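Local structure of Amuc_1102 (Akkermansia muciniphila, 7DSZ) at residues Val19-Glu24 against Phe58-Ala63; Arg31-Val36 against Pro46-Trp51; Tyr79-Asn84 against Glu159-Ile164; Val98-Val103 against Pro194-Pro199. The protein is of unknown function but adopts an immunoglobulin-like fold related to archaeal type IV pilus proteins, which suggests a role associated with pili. One frame throughout, in Å; residues are numbered along the deposited sequence. Where two conformers were deposited one is given.

Contact 1: Val19-Glu24 against Phe58-Ala63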
# COMPACT_ATOMS: atom_id res chain seq x y z
N VAL C 19 18.26 -15.66 19.33
CA VAL C 19 17.06 -16.24 18.75
C VAL C 19 17.47 -17.39 17.85
O VAL C 19 18.47 -17.29 17.12
CB VAL C 19 16.28 -15.14 17.98
CG1 VAL C 19 15.28 -15.73 17.04
CG2 VAL C 19 15.62 -14.18 18.97
N ARG C 20 16.70 -18.47 17.88
CA ARG C 20 16.85 -19.59 16.97
C ARG C 20 15.54 -19.85 16.25
O ARG C 20 14.46 -19.85 16.86
CB ARG C 20 17.29 -20.85 17.70
CG ARG C 20 18.69 -20.71 18.29
CD ARG C 20 19.73 -20.60 17.18
NE ARG C 20 21.09 -20.41 17.68
CZ ARG C 20 21.68 -19.22 17.83
NH1 ARG C 20 21.05 -18.10 17.51
NH2 ARG C 20 22.92 -19.17 18.29
N VAL C 21 15.64 -20.07 14.94
CA VAL C 21 14.48 -20.26 14.08
C VAL C 21 14.56 -21.64 13.46
O VAL C 21 15.56 -21.98 12.80
CB VAL C 21 14.41 -19.17 12.99
CG1 VAL C 21 13.25 -19.43 12.07
CG2 VAL C 21 14.28 -17.80 13.65
N SER C 22 13.54 -22.45 13.68
CA SER C 22 13.44 -23.77 13.07
C SER C 22 12.59 -23.64 11.81
O SER C 22 11.38 -23.42 11.89
CB SER C 22 12.82 -24.78 14.03
OG SER C 22 12.67 -26.04 13.40
N LEU C 23 13.22 -23.78 10.64
CA LEU C 23 12.51 -23.73 9.36
C LEU C 23 12.12 -25.11 8.88
O LEU C 23 12.86 -26.08 9.08
CB LEU C 23 13.39 -23.08 8.29
CG LEU C 23 13.81 -21.63 8.47
CD1 LEU C 23 14.82 -21.25 7.39
CD2 LEU C 23 12.58 -20.71 8.40
N GLU C 24 10.96 -25.21 8.25
CA GLU C 24 10.65 -26.39 7.46
C GLU C 24 11.00 -26.06 6.01
O GLU C 24 11.98 -25.36 5.78
CB GLU C 24 9.19 -26.81 7.66
CG GLU C 24 8.81 -27.03 9.15
CD GLU C 24 9.69 -28.06 9.86
OE1 GLU C 24 10.11 -29.05 9.20
OE2 GLU C 24 9.96 -27.89 11.07
N PHE C 58 7.56 -22.10 10.15
CA PHE C 58 8.70 -21.91 11.04
C PHE C 58 8.22 -21.72 12.48
O PHE C 58 7.05 -21.45 12.74
CB PHE C 58 9.58 -20.73 10.60
CG PHE C 58 8.99 -19.36 10.87
CD1 PHE C 58 8.16 -18.76 9.94
CD2 PHE C 58 9.34 -18.65 12.00
CE1 PHE C 58 7.67 -17.48 10.15
CE2 PHE C 58 8.85 -17.38 12.22
CZ PHE C 58 8.01 -16.79 11.31
N LYS C 59 9.17 -21.91 13.41
CA LYS C 59 8.93 -21.69 14.83
C LYS C 59 10.18 -21.04 15.41
O LYS C 59 11.29 -21.34 14.97
CB LYS C 59 8.61 -23.01 15.56
CG LYS C 59 8.41 -22.85 17.06
CD LYS C 59 8.20 -24.21 17.74
CE LYS C 59 6.74 -24.56 17.79
NZ LYS C 59 6.48 -25.70 18.73
N VAL C 60 9.99 -20.13 16.37
CA VAL C 60 11.07 -19.37 16.99
C VAL C 60 11.26 -19.84 18.43
O VAL C 60 10.28 -20.08 19.13
CB VAL C 60 10.78 -17.86 16.97
CG1 VAL C 60 11.98 -17.07 17.49
CG2 VAL C 60 10.38 -17.41 15.58
N GLU C 61 12.51 -19.90 18.88
CA GLU C 61 12.80 -20.03 20.30
C GLU C 61 13.88 -19.02 20.66
O GLU C 61 14.54 -18.47 19.77
CB GLU C 61 13.26 -21.46 20.67
CG GLU C 61 12.24 -22.58 20.34
CD GLU C 61 11.01 -22.58 21.25
OE1 GLU C 61 10.98 -21.81 22.23
OE2 GLU C 61 10.08 -23.38 20.97
N ALA C 62 14.06 -18.76 21.96
CA ALA C 62 14.98 -17.70 22.33
C ALA C 62 15.63 -18.00 23.68
O ALA C 62 15.09 -18.73 24.52
CB ALA C 62 14.28 -16.33 22.39
N ALA C 63 16.78 -17.37 23.88
CA ALA C 63 17.59 -17.45 25.09
C ALA C 63 18.07 -16.05 25.46
O ALA C 63 18.92 -15.48 24.77
CB ALA C 63 18.76 -18.41 24.87
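Val19 and Val60 meet methyl to methyl, CG1 to CG1 at 3.6 Å, at one end of an antiparallel strand pair whose alternating side chains separate a sandwich core from its surface. On the tight face, Val19, Val21 and Leu23 lie with Phe58, Val60 and Ala62. With chi1 at 74°, Phe58 carries its ring away from strand 19-23, so that Leu23 CD2 rests on Phe58 CB (3.7 Å) while Val21 CG1 approaches ring atom CD2 of Phe58 obliquely at 4.0 Å. Val60 CG2 sits in the plane of that ring, at its edge.

The other face is loose. Arg20, Ser22, Lys59 and Glu61 pair through their backbones, with Arg20 N to Glu61 O at 2.9 Å and Ser22 N to Lys59 O at 2.8 Å, but the side chains of Lys59 and Glu61 lead outward. Arg20 bends at chi2 and returns to its own strand, where NH1 bonds Val19 O (2.7 Å) from above the carbonyl plane.

Strands 70-83, 134-143 and 146-152 close over the tight face through Leu74, Val141 and Ala149, while strand 109-115 continues the sheet beyond strand 50-63.

Contact 2: Arg31-Val36 against Pro46-Trp51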
# COMPACT_ATOMS: atom_id res chain seq x y z
N ARG C 31 -2.90 -20.79 -5.95
CA ARG C 31 -4.13 -20.50 -5.24
C ARG C 31 -4.86 -19.38 -5.95
O ARG C 31 -4.25 -18.39 -6.34
CB ARG C 31 -3.88 -20.08 -3.78
CG ARG C 31 -3.18 -21.12 -2.91
CD ARG C 31 -2.95 -20.55 -1.52
NE ARG C 31 -4.18 -19.93 -1.07
CZ ARG C 31 -4.28 -18.81 -0.38
NH1 ARG C 31 -3.22 -18.12 0.00
NH2 ARG C 31 -5.49 -18.39 -0.06
N GLN C 32 -6.17 -19.50 -6.08
CA GLN C 32 -6.97 -18.44 -6.69
C GLN C 32 -7.09 -17.28 -5.70
O GLN C 32 -7.21 -17.51 -4.49
CB GLN C 32 -8.35 -18.97 -7.06
CG GLN C 32 -9.22 -18.00 -7.83
CD GLN C 32 -10.42 -18.67 -8.47
OE1 GLN C 32 -10.88 -19.73 -8.02
NE2 GLN C 32 -10.93 -18.07 -9.54
N SER C 33 -7.06 -16.05 -6.21
CA SER C 33 -7.22 -14.93 -5.30
C SER C 33 -8.66 -14.90 -4.81
O SER C 33 -9.56 -15.44 -5.46
CB SER C 33 -6.85 -13.61 -5.97
OG SER C 33 -7.63 -13.41 -7.12
N PRO C 34 -8.91 -14.29 -3.65
CA PRO C 34 -10.26 -14.30 -3.09
C PRO C 34 -11.24 -13.59 -4.01
O PRO C 34 -10.93 -12.54 -4.57
CB PRO C 34 -10.09 -13.57 -1.75
CG PRO C 34 -8.63 -13.69 -1.42
CD PRO C 34 -7.94 -13.64 -2.74
N ASN C 35 -12.41 -14.19 -4.18
CA ASN C 35 -13.49 -13.60 -4.97
C ASN C 35 -14.47 -12.98 -3.99
O ASN C 35 -15.40 -13.63 -3.51
CB ASN C 35 -14.14 -14.64 -5.87
CG ASN C 35 -15.03 -14.02 -6.92
OD1 ASN C 35 -15.09 -12.79 -7.05
ND2 ASN C 35 -15.72 -14.85 -7.69
N VAL C 36 -14.26 -11.71 -3.71
CA VAL C 36 -14.96 -11.01 -2.63
C VAL C 36 -16.39 -10.70 -3.07
O VAL C 36 -16.62 -10.23 -4.19
CB VAL C 36 -14.18 -9.74 -2.26
CG1 VAL C 36 -15.02 -8.81 -1.45
CG2 VAL C 36 -12.89 -10.13 -1.51
N PRO C 46 -15.59 -10.29 -11.68
CA PRO C 46 -14.17 -10.63 -11.80
C PRO C 46 -13.97 -12.13 -11.72
O PRO C 46 -14.62 -12.83 -10.94
CB PRO C 46 -13.52 -9.90 -10.61
CG PRO C 46 -14.48 -8.81 -10.26
CD PRO C 46 -15.85 -9.35 -10.57
N LYS C 47 -13.07 -12.64 -12.56
CA LYS C 47 -12.75 -14.06 -12.58
C LYS C 47 -11.32 -14.24 -12.09
O LYS C 47 -10.37 -14.25 -12.89
CB LYS C 47 -12.93 -14.65 -13.98
CG LYS C 47 -14.39 -14.70 -14.43
CD LYS C 47 -14.52 -15.29 -15.83
CE LYS C 47 -13.97 -16.71 -15.90
NZ LYS C 47 -14.76 -17.66 -15.06
N PRO C 48 -11.11 -14.38 -10.77
CA PRO C 48 -9.74 -14.42 -10.24
C PRO C 48 -8.94 -15.58 -10.80
O PRO C 48 -9.48 -16.67 -11.05
CB PRO C 48 -9.96 -14.56 -8.73
CG PRO C 48 -11.33 -14.05 -8.48
CD PRO C 48 -12.12 -14.43 -9.71
N LYS C 49 -7.65 -15.35 -10.98
CA LYS C 49 -6.71 -16.34 -11.49
C LYS C 49 -5.84 -16.84 -10.34
O LYS C 49 -5.92 -16.38 -9.20
CB LYS C 49 -5.86 -15.75 -12.62
CG LYS C 49 -6.65 -15.40 -13.87
CD LYS C 49 -5.72 -15.06 -15.02
CE LYS C 49 -6.49 -14.57 -16.25
NZ LYS C 49 -7.44 -15.60 -16.78
N LYS C 50 -4.96 -17.79 -10.66
CA LYS C 50 -4.14 -18.43 -9.65
C LYS C 50 -2.81 -17.72 -9.45
O LYS C 50 -2.03 -17.51 -10.39
CB LYS C 50 -3.91 -19.90 -9.99
CG LYS C 50 -5.15 -20.77 -9.72
CD LYS C 50 -4.79 -22.25 -9.91
CE LYS C 50 -6.01 -23.16 -9.83
NZ LYS C 50 -6.59 -23.23 -8.47
N TRP C 51 -2.55 -17.36 -8.20
CA TRP C 51 -1.30 -16.78 -7.75
C TRP C 51 -0.35 -17.89 -7.30
O TRP C 51 -0.78 -18.93 -6.81
CB TRP C 51 -1.58 -15.85 -6.57
CG TRP C 51 -2.26 -14.59 -6.95
CD1 TRP C 51 -3.52 -14.44 -7.48
CD2 TRP C 51 -1.72 -13.28 -6.81
NE1 TRP C 51 -3.77 -13.10 -7.71
CE2 TRP C 51 -2.68 -12.37 -7.29
CE3 TRP C 51 -0.49 -12.79 -6.35
CZ2 TRP C 51 -2.46 -11.00 -7.32
CZ3 TRP C 51 -0.27 -11.42 -6.38
CH2 TRP C 51 -1.25 -10.55 -6.85
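Arg31 and Trp51 form a hydrogen-bonded antiparallel pair, Arg31 N to Trp51 O at 2.9 Å and Trp51 N to Arg31 O at 2.7 Å, and the directions of the two segments are 160° apart, close to antiparallel. This is the loop end of a long beta hairpin formed by strands 18-32 and 50-63, and it illustrates how a ladder can give way to proline-rich arms held mainly by side chains. One further backbone bond, Ser33 N to Lys49 O (3.2 Å), follows the last bridge.

Pro48 then becomes the centre of the packing. Ser33 OG, set between its backbone N and carbonyl carbon (chi1 58°), presses on Pro48 CB at 3.1 Å. Farther along, Asn35 crosses the pyrrolidine ring at about a right angle, its CB 3.9 Å from Pro48 CG. Gln32 passes obliquely over Pro48, its CG 3.6 Å from Pro48 CB; its NE2 also points to Pro48 O, though that bond is too short to be trusted in detail. Ser33 CB also approaches Trp51 NE1 at 3.6 Å, obliquely to the indole.

The base is anchored in the domain, where Arg31 forms a salt bridge with Asp53 and a cation-pi contact with Trp189, and Trp51 meets Phe185 edge-to-face. The arms reach the trimeric assembly: Pro46 packs on Tyr190 of the second subunit, and Asn35 makes backbone bonds to the third. Pro46 O, 3.9 Å from Asn35 OD1, is buried with no polar partner in the model.

Contact 3: Tyr79-Asn84 against Glu159-Ile164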
# COMPACT_ATOMS: atom_id res chain seq x y z
N TYR C 79 14.73 -16.25 -2.06
CA TYR C 79 15.43 -16.35 -3.34
C TYR C 79 14.74 -17.42 -4.16
O TYR C 79 14.65 -18.57 -3.72
CB TYR C 79 16.91 -16.73 -3.16
CG TYR C 79 17.67 -15.83 -2.22
CD1 TYR C 79 17.71 -16.10 -0.86
CD2 TYR C 79 18.37 -14.73 -2.69
CE1 TYR C 79 18.40 -15.29 0.01
CE2 TYR C 79 19.08 -13.91 -1.83
CZ TYR C 79 19.09 -14.20 -0.47
OH TYR C 79 19.78 -13.40 0.42
N ILE C 80 14.30 -17.06 -5.36
CA ILE C 80 13.60 -17.98 -6.24
C ILE C 80 14.23 -17.87 -7.62
O ILE C 80 14.42 -16.77 -8.15
CB ILE C 80 12.09 -17.70 -6.28
CG1 ILE C 80 11.46 -18.05 -4.92
CG2 ILE C 80 11.42 -18.50 -7.41
CD1 ILE C 80 10.10 -17.41 -4.65
N ALA C 81 14.57 -19.03 -8.21
CA ALA C 81 15.20 -19.09 -9.52
C ALA C 81 14.28 -19.78 -10.51
O ALA C 81 13.74 -20.86 -10.22
CB ALA C 81 16.56 -19.81 -9.43
N VAL C 82 14.09 -19.15 -11.67
CA VAL C 82 13.29 -19.69 -12.76
C VAL C 82 14.08 -19.49 -14.05
O VAL C 82 14.98 -18.66 -14.14
CB VAL C 82 11.89 -19.02 -12.87
CG1 VAL C 82 11.14 -19.14 -11.54
CG2 VAL C 82 12.03 -17.55 -13.27
N VAL C 83 13.70 -20.27 -15.07
CA VAL C 83 14.28 -20.08 -16.40
C VAL C 83 13.72 -18.80 -17.01
O VAL C 83 12.50 -18.59 -17.02
CB VAL C 83 13.99 -21.29 -17.30
CG1 VAL C 83 14.50 -21.02 -18.72
CG2 VAL C 83 14.61 -22.56 -16.72
N ASN C 84 14.61 -17.94 -17.52
CA ASN C 84 14.20 -16.74 -18.24
C ASN C 84 13.39 -17.17 -19.46
O ASN C 84 13.94 -17.78 -20.38
CB ASN C 84 15.40 -15.89 -18.66
CG ASN C 84 15.00 -14.54 -19.22
OD1 ASN C 84 13.85 -14.34 -19.59
ND2 ASN C 84 15.94 -13.61 -19.28
N GLU C 159 24.23 -25.53 -2.22
CA GLU C 159 23.27 -25.19 -1.17
C GLU C 159 22.95 -23.70 -1.16
O GLU C 159 21.79 -23.31 -1.19
CB GLU C 159 23.78 -25.62 0.20
CG GLU C 159 22.73 -25.40 1.30
CD GLU C 159 23.34 -25.14 2.66
OE1 GLU C 159 24.57 -25.34 2.82
OE2 GLU C 159 22.59 -24.73 3.58
N LYS C 160 23.98 -22.86 -1.11
CA LYS C 160 23.77 -21.41 -1.11
C LYS C 160 23.90 -20.87 -2.54
O LYS C 160 24.70 -19.99 -2.84
CB LYS C 160 24.74 -20.73 -0.16
CG LYS C 160 24.55 -21.09 1.31
CD LYS C 160 25.47 -20.25 2.18
CE LYS C 160 25.44 -20.71 3.64
NZ LYS C 160 26.46 -19.98 4.46
N TRP C 161 23.04 -21.42 -3.41
CA TRP C 161 23.09 -21.11 -4.83
C TRP C 161 22.89 -19.63 -5.11
O TRP C 161 23.32 -19.15 -6.16
CB TRP C 161 22.05 -21.94 -5.58
CG TRP C 161 20.63 -21.68 -5.12
CD1 TRP C 161 19.91 -22.39 -4.19
CD2 TRP C 161 19.77 -20.63 -5.57
NE1 TRP C 161 18.66 -21.84 -4.04
CE2 TRP C 161 18.54 -20.75 -4.88
CE3 TRP C 161 19.91 -19.59 -6.50
CZ2 TRP C 161 17.47 -19.87 -5.08
CZ3 TRP C 161 18.85 -18.71 -6.70
CH2 TRP C 161 17.64 -18.86 -6.00
N TRP C 162 22.25 -18.88 -4.20
CA TRP C 162 22.03 -17.45 -4.41
C TRP C 162 23.30 -16.62 -4.21
O TRP C 162 23.27 -15.41 -4.45
CB TRP C 162 20.93 -16.93 -3.47
CG TRP C 162 21.18 -17.25 -2.01
CD1 TRP C 162 21.83 -16.47 -1.10
CD2 TRP C 162 20.77 -18.43 -1.32
NE1 TRP C 162 21.86 -17.11 0.13
CE2 TRP C 162 21.21 -18.31 0.01
CE3 TRP C 162 20.09 -19.59 -1.71
CZ2 TRP C 162 20.98 -19.30 0.97
CZ3 TRP C 162 19.84 -20.57 -0.76
CH2 TRP C 162 20.30 -20.42 0.57
N THR C 163 24.39 -17.23 -3.77
CA THR C 163 25.66 -16.54 -3.61
C THR C 163 26.60 -16.81 -4.77
O THR C 163 27.70 -16.26 -4.81
CB THR C 163 26.34 -16.97 -2.29
OG1 THR C 163 26.70 -18.35 -2.37
CG2 THR C 163 25.39 -16.77 -1.10
N ILE C 164 26.20 -17.67 -5.71
CA ILE C 164 26.99 -17.96 -6.90
C ILE C 164 26.91 -16.78 -7.85
O ILE C 164 25.82 -16.38 -8.28
CB ILE C 164 26.49 -19.24 -7.58
CG1 ILE C 164 26.74 -20.45 -6.68
CG2 ILE C 164 27.15 -19.41 -8.95
CD1 ILE C 164 26.15 -21.72 -7.23
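An aromatic cluster of Tyr79, Trp161 and Trp162 fastens a short 3-10 turn around the two tryptophans to strand 79-83, and shows how two consecutive tryptophans can grip a strand in different ways. Trp162 uses its face. Its five-membered ring stacks on the Tyr79 ring with centroids 3.9 Å apart and planes only 10° from parallel, and Tyr79 CZ lies 3.6 Å from Trp162 CD1. The methylene joins in as a CH-pi donor, Trp162 CB standing 3.8 Å from the Tyr79 centroid and 26° off the ring normal. A chi1 of 54° sets Trp162 CG between its backbone N and carbonyl carbon, folding the indole back so that Lys160 CA covers the face opposite Tyr79.

Trp161 reaches the strand with the far end of its six-membered ring: CH2 touches both Tyr79 CB (3.6 Å) and Ala81 CB (3.7 Å), while Tyr79 O lies at the edge, near the indole plane, 3.4 Å from Trp161 CZ2. NE1 of Trp161 is held by Gln137 O of strand 134-143, which fixes the ring's rotation. Trp162 CE3 lies over one face of Trp161, tying the two indoles together. With a serine in place of Tyr79, Trp162 would probably lose its stacking partner and its indole be left freer to turn.

At the turn, Lys160 O accepts from both Thr163 N and Thr163 OG1, the latter at 2.6 Å. Tyr95 beside Tyr79 and Tyr136 beside Trp161 extend the aromatic cluster, and Val140 packs against Tyr79 and Trp162. It is a near-parallel, face-to-face aromatic stack pinning a 3-10 loop to a strand of an immunoglobulin-like sheet.

Contact 4: Val98-Val103 against Pro194-Pro199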
# COMPACT_ATOMS: atom_id res chain seq x y z
N VAL C 98 11.19 -9.69 3.44
CA VAL C 98 9.96 -9.49 4.22
C VAL C 98 10.38 -9.35 5.68
O VAL C 98 10.94 -10.29 6.25
CB VAL C 98 8.97 -10.65 4.04
CG1 VAL C 98 7.67 -10.37 4.79
CG2 VAL C 98 8.68 -10.90 2.56
N LYS C 99 10.11 -8.19 6.28
CA LYS C 99 10.41 -7.98 7.69
C LYS C 99 9.12 -8.18 8.48
O LYS C 99 8.16 -7.43 8.30
CB LYS C 99 10.99 -6.59 7.94
CG LYS C 99 11.41 -6.37 9.40
CD LYS C 99 12.06 -4.99 9.59
CE LYS C 99 12.39 -4.72 11.06
NZ LYS C 99 13.86 -4.59 11.32
N TYR C 100 9.10 -9.21 9.31
CA TYR C 100 7.96 -9.49 10.17
C TYR C 100 8.19 -8.82 11.51
O TYR C 100 9.32 -8.75 11.98
CB TYR C 100 7.78 -11.00 10.38
CG TYR C 100 7.32 -11.69 9.15
CD1 TYR C 100 6.00 -11.60 8.73
CD2 TYR C 100 8.22 -12.42 8.37
CE1 TYR C 100 5.57 -12.24 7.58
CE2 TYR C 100 7.79 -13.07 7.22
CZ TYR C 100 6.48 -12.97 6.84
OH TYR C 100 6.04 -13.61 5.70
N VAL C 101 7.11 -8.32 12.12
CA VAL C 101 7.22 -7.69 13.43
C VAL C 101 6.29 -8.41 14.40
O VAL C 101 5.30 -9.03 14.00
CB VAL C 101 6.90 -6.18 13.40
CG1 VAL C 101 8.02 -5.43 12.68
CG2 VAL C 101 5.56 -5.94 12.71
N ASN C 102 6.66 -8.36 15.68
CA ASN C 102 5.93 -9.06 16.74
C ASN C 102 5.84 -10.55 16.43
O ASN C 102 4.77 -11.10 16.21
CB ASN C 102 4.51 -8.50 16.92
CG ASN C 102 4.49 -7.05 17.31
OD1 ASN C 102 5.39 -6.55 18.00
ND2 ASN C 102 3.46 -6.34 16.85
N VAL C 103 7.00 -11.20 16.37
CA VAL C 103 7.06 -12.62 16.02
C VAL C 103 6.94 -13.40 17.33
O VAL C 103 7.78 -13.20 18.23
CB VAL C 103 8.34 -12.96 15.26
CG1 VAL C 103 8.32 -14.43 14.85
CG2 VAL C 103 8.45 -12.08 14.00
N PRO C 194 2.88 -13.76 10.87
CA PRO C 194 3.07 -12.54 11.65
C PRO C 194 2.73 -11.30 10.83
O PRO C 194 2.59 -11.33 9.61
CB PRO C 194 4.56 -12.56 12.03
CG PRO C 194 5.08 -13.93 11.61
CD PRO C 194 4.17 -14.38 10.50
N GLU C 195 2.62 -10.18 11.55
CA GLU C 195 2.46 -8.87 10.93
C GLU C 195 3.68 -8.52 10.09
O GLU C 195 4.81 -8.83 10.47
CB GLU C 195 2.25 -7.82 12.03
CG GLU C 195 2.11 -6.39 11.55
CD GLU C 195 1.94 -5.40 12.71
OE1 GLU C 195 1.84 -5.84 13.87
OE2 GLU C 195 1.89 -4.19 12.43
N ILE C 196 3.46 -7.84 8.97
CA ILE C 196 4.55 -7.39 8.09
C ILE C 196 4.83 -5.92 8.34
O ILE C 196 3.91 -5.10 8.31
CB ILE C 196 4.20 -7.61 6.61
CG1 ILE C 196 3.98 -9.10 6.35
CG2 ILE C 196 5.29 -6.98 5.71
CD1 ILE C 196 3.40 -9.39 4.97
N MET C 197 6.11 -5.58 8.52
CA MET C 197 6.48 -4.18 8.67
C MET C 197 6.30 -3.44 7.34
O MET C 197 6.80 -3.89 6.30
CB MET C 197 7.92 -4.06 9.15
CG MET C 197 8.33 -2.62 9.34
SD MET C 197 7.68 -2.02 10.91
CE MET C 197 9.19 -2.15 11.89
N ARG C 198 5.55 -2.34 7.37
CA ARG C 198 5.25 -1.54 6.18
C ARG C 198 6.50 -0.80 5.70
O ARG C 198 7.45 -0.61 6.46
CB ARG C 198 4.13 -0.53 6.48
CG ARG C 198 2.74 -1.13 6.75
CD ARG C 198 1.90 -1.32 5.47
NE ARG C 198 0.77 -2.21 5.73
CZ ARG C 198 -0.18 -2.51 4.85
NH1 ARG C 198 -0.15 -1.98 3.63
NH2 ARG C 198 -1.16 -3.34 5.18
N PRO C 199 6.51 -0.35 4.44
CA PRO C 199 7.72 0.30 3.91
C PRO C 199 8.04 1.58 4.66
O PRO C 199 7.15 2.32 5.09
CB PRO C 199 7.37 0.57 2.44
CG PRO C 199 6.21 -0.35 2.13
CD PRO C 199 5.45 -0.46 3.42
O HOH W 1 8.74 -5.93 5.06
O HOH W 2 2.78 -10.54 14.36
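Tyr100 and Ile196 lie side by side and point the same way, with Tyr100 CE1 3.7 Å from Ile196 CG1, while Pro194 crosses the phenol ring obliquely and brings its CB to 3.7 Å from Tyr100 CD1. The carbonyls of Pro194 and Glu195 sit at the ring's edge, near its plane, and Val98 CG1 lies over one face. Beyond the segments, Tyr100 OH bonds Ser112 N and the ring meets Phe76 edge-to-face. With a valine in place of Tyr100, Ser112 N would probably be left without its partner and a gap opened beside Ile196 and Pro194.

These side chains belong to a short, weakly bonded strand near the C-terminal end of the modelled chain and to strand 91-104 of the immunoglobulin-like domain, with which it pairs antiparallel. Met197 N to Lys99 O (2.8 Å) and Val101 N to Glu195 O (2.9 Å) are its direct backbone bonds.

On the other face, Val101 divides its methyls: CG1 receives Met197 CE at 3.6 Å, the two side chains crossing at about a right angle, while CG2 packs on Glu195 CD at 3.7 Å. Met197 reaches this position by bending at chi2 (79°). Glu195 is extended, and its OE1 bonds Ser116 of the third subunit; Asn102, at the corner of the strand, bonds Ser119 and Arg122 of that same subunit. A water links Asn102 O to Glu195 N, accepting from Glu195 N at 2.8 Å.

In the fold
From the N terminus, strand 18-32 opens contact 1 and then contact 2; the chain passes through the hairpin loop and closes contact 2 first, so contact 2 lies wholly within the loop that contact 1 completes at residues 58-63. The two thus mark opposite ends of one strand pair, their centres about 33 Å apart. Contacts 3 and 4 follow and cross: strands 70-83 and 91-104 supply the first halves in turn, and residues 159-164 and 194-199 return to them in the same order. Contact 4 meets contact 1 in the core, where Val60 CG2 lies 3.7 Å from Val103 CG1, joining the two sheets. Contacts 2 and 4 both reach the third subunit.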